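Local coordinates for protein restriction endonuclease EcoP15I, modification subunit (Escherichia coli, PDB 4ZCF) that methylates the N6 atom of one adenine in its CAGCAG recognition site and joins the Res subunit for DNA restriction, at residues 120-125 with 437-442. Sequence-based numbering, arbitrary orientation.
Sequences IYIDPP and VLDFFA
L438 and I120 form a parallel beta bridge, their side chains next to each other on one face of the sheet. The L438 carbonyl O accepts a hydrogen bond from the backbone N of Y121 at 3.1 Å. L438 CD2 lies 4.2 Å from I120 CD1. Beyond this pair no further beta bridge joins the two segments; D439 CA still meets Y121 O at 3.3 Å, and side chains and a water carry the rest. D439 lies alongside Y121, with its carboxylate 86° from the ring plane. With CG anti to the backbone N (chi1 -165°), D439 OD1 accepts a hydrogen bond from F441 N at 3.1 Å, an Asx turn where the chain leaves the strand. One water accepts a hydrogen bond from D123 N and lies within bonding distance of D439 OD2 and F441 O, though more acceptors surround it than it has protons. T447 OG1 also hydrogen-bonds to D439 OD2. The F440 ring lies against I120 and I122, and I122 CG2 sits over the ring centre at 3.7 Å, a CH-pi contact. I120 CG2 touches F440 CE2. Replacing F440 with an alanine is likely to strip both isoleucine methyls of their aromatic partner and leave a gap facing helix 171-188. F441 receives P124 CA over one ring face, 4.1 Å from the centroid, while I122 CG2 meets the ring edge in its plane. P125 CD is 3.9 Å from F441 CE1. K418 forms a salt bridge with D123. Adjacent parallel strand ends running into loops are typical of the Rossmann-like methyltransferase fold. Here one loop carries the D-P-P-Y motif, predicted to bind S-adenosylmethionine, and the other F-A-G-S-G.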
loop_
_atom_site.group_PDB
_atom_site.type_symbol
_atom_site.label_atom_id
_atom_site.label_comp_id
_atom_site.label_asym_id
_atom_site.label_seq_id
_atom_site.Cartn_x
_atom_site.Cartn_y
_atom_site.Cartn_z
ATOM N N ILE A 120 7.720 -9.225 -2.248
ATOM C CA ILE A 120 6.849 -10.379 -2.244
ATOM C C ILE A 120 6.236 -10.479 -3.613
ATOM O O ILE A 120 5.667 -9.503 -4.101
ATOM C CB ILE A 120 5.747 -10.311 -1.149
ATOM C CG1 ILE A 120 6.372 -10.243 0.294
ATOM C CG2 ILE A 120 4.719 -11.464 -1.304
ATOM C CD1 ILE A 120 5.343 -10.141 1.448
ATOM N N TYR A 121 6.381 -11.649 -4.260
ATOM C CA TYR A 121 5.690 -11.961 -5.502
ATOM C C TYR A 121 4.848 -13.176 -5.209
ATOM O O TYR A 121 5.370 -14.149 -4.701
ATOM C CB TYR A 121 6.619 -12.248 -6.708
ATOM C CG TYR A 121 5.794 -12.704 -7.902
ATOM C CD1 TYR A 121 4.923 -11.822 -8.549
ATOM C CD2 TYR A 121 5.725 -14.050 -8.249
ATOM C CE1 TYR A 121 4.073 -12.254 -9.561
ATOM C CE2 TYR A 121 4.840 -14.498 -9.228
ATOM C CZ TYR A 121 4.041 -13.590 -9.902
ATOM O OH TYR A 121 3.188 -14.014 -10.881
ATOM N N ILE A 122 3.569 -13.143 -5.525
ATOM C CA ILE A 122 2.689 -14.303 -5.334
ATOM C C ILE A 122 1.777 -14.539 -6.528
ATOM O O ILE A 122 1.307 -13.588 -7.137
ATOM C CB ILE A 122 1.904 -14.383 -3.974
ATOM C CG1 ILE A 122 1.184 -13.087 -3.600
ATOM C CG2 ILE A 122 2.756 -14.946 -2.852
ATOM C CD1 ILE A 122 -0.112 -13.341 -2.736
ATOM N N ASP A 123 1.552 -15.816 -6.871
ATOM C CA ASP A 123 0.614 -16.203 -7.919
ATOM C C ASP A 123 -0.472 -17.030 -7.209
ATOM O O ASP A 123 -0.356 -18.248 -7.080
ATOM C CB ASP A 123 1.314 -16.946 -9.057
ATOM C CG ASP A 123 0.434 -17.517 -10.149
ATOM O OD1 ASP A 123 -0.637 -16.935 -10.417
ATOM O OD2 ASP A 123 0.867 -18.496 -10.806
ATOM N N PRO A 124 -1.486 -16.364 -6.625
ATOM C CA PRO A 124 -2.503 -17.111 -5.886
ATOM C C PRO A 124 -3.471 -17.803 -6.838
ATOM O O PRO A 124 -3.427 -17.533 -8.036
ATOM C CB PRO A 124 -3.190 -16.021 -5.061
ATOM C CG PRO A 124 -3.121 -14.818 -5.918
ATOM C CD PRO A 124 -1.780 -14.916 -6.620
ATOM N N PRO A 125 -4.337 -18.711 -6.364
ATOM C CA PRO A 125 -5.339 -19.260 -7.290
ATOM C C PRO A 125 -6.283 -18.119 -7.697
ATOM O O PRO A 125 -6.648 -17.248 -6.881
ATOM C CB PRO A 125 -6.042 -20.354 -6.478
ATOM C CG PRO A 125 -5.796 -20.019 -5.040
ATOM C CD PRO A 125 -4.542 -19.175 -4.968
ATOM N N VAL A 437 13.451 -12.121 -1.415
ATOM C CA VAL A 437 12.298 -12.243 -2.315
ATOM C C VAL A 437 11.448 -13.387 -1.787
ATOM O O VAL A 437 11.957 -14.501 -1.663
ATOM C CB VAL A 437 12.671 -12.396 -3.818
ATOM C CG1 VAL A 437 11.438 -12.708 -4.659
ATOM C CG2 VAL A 437 13.361 -11.144 -4.339
ATOM N N LEU A 438 10.181 -13.110 -1.428
ATOM C CA LEU A 438 9.307 -14.130 -0.859
ATOM C C LEU A 438 8.120 -14.541 -1.730
ATOM O O LEU A 438 7.357 -13.694 -2.175
ATOM C CB LEU A 438 8.882 -13.749 0.588
ATOM C CG LEU A 438 7.810 -14.621 1.267
ATOM C CD1 LEU A 438 8.400 -15.882 1.846
ATOM C CD2 LEU A 438 7.050 -13.863 2.316
ATOM N N ASP A 439 7.951 -15.850 -1.950
ATOM C CA ASP A 439 6.795 -16.391 -2.684
ATOM C C ASP A 439 6.160 -17.436 -1.796
ATOM O O ASP A 439 6.781 -18.446 -1.538
ATOM C CB ASP A 439 7.184 -16.998 -4.060
ATOM C CG ASP A 439 6.027 -17.245 -5.018
ATOM O OD1 ASP A 439 4.896 -17.542 -4.545
ATOM O OD2 ASP A 439 6.226 -17.094 -6.221
ATOM N N PHE A 440 4.967 -17.179 -1.276
ATOM C CA PHE A 440 4.302 -18.139 -0.385
ATOM C C PHE A 440 3.260 -19.038 -1.061
ATOM O O PHE A 440 2.590 -19.801 -0.388
ATOM C CB PHE A 440 3.858 -17.502 0.946
ATOM C CG PHE A 440 2.969 -16.278 0.854
ATOM C CD1 PHE A 440 1.577 -16.405 0.831
ATOM C CD2 PHE A 440 3.514 -15.004 0.845
ATOM C CE1 PHE A 440 0.754 -15.275 0.748
ATOM C CE2 PHE A 440 2.693 -13.876 0.779
ATOM C CZ PHE A 440 1.318 -14.015 0.718
ATOM N N PHE A 441 3.183 -18.983 -2.411
ATOM C CA PHE A 441 2.381 -19.835 -3.307
ATOM C C PHE A 441 3.392 -20.296 -4.359
ATOM O O PHE A 441 3.176 -20.037 -5.544
ATOM C CB PHE A 441 1.223 -19.055 -3.992
ATOM C CG PHE A 441 0.035 -18.745 -3.105
ATOM C CD1 PHE A 441 -0.911 -19.726 -2.810
ATOM C CD2 PHE A 441 -0.126 -17.481 -2.544
ATOM C CE1 PHE A 441 -2.004 -19.436 -1.990
ATOM C CE2 PHE A 441 -1.215 -17.202 -1.717
ATOM C CZ PHE A 441 -2.148 -18.177 -1.447
ATOM N N ALA A 442 4.529 -20.926 -3.928
ATOM C CA ALA A 442 5.636 -21.354 -4.798
ATOM C C ALA A 442 5.245 -21.823 -6.207
ATOM O O ALA A 442 5.889 -21.431 -7.197
ATOM C CB ALA A 442 6.490 -22.411 -4.109
HETATM O O HOH W 1 3.659 -17.756 -7.007
#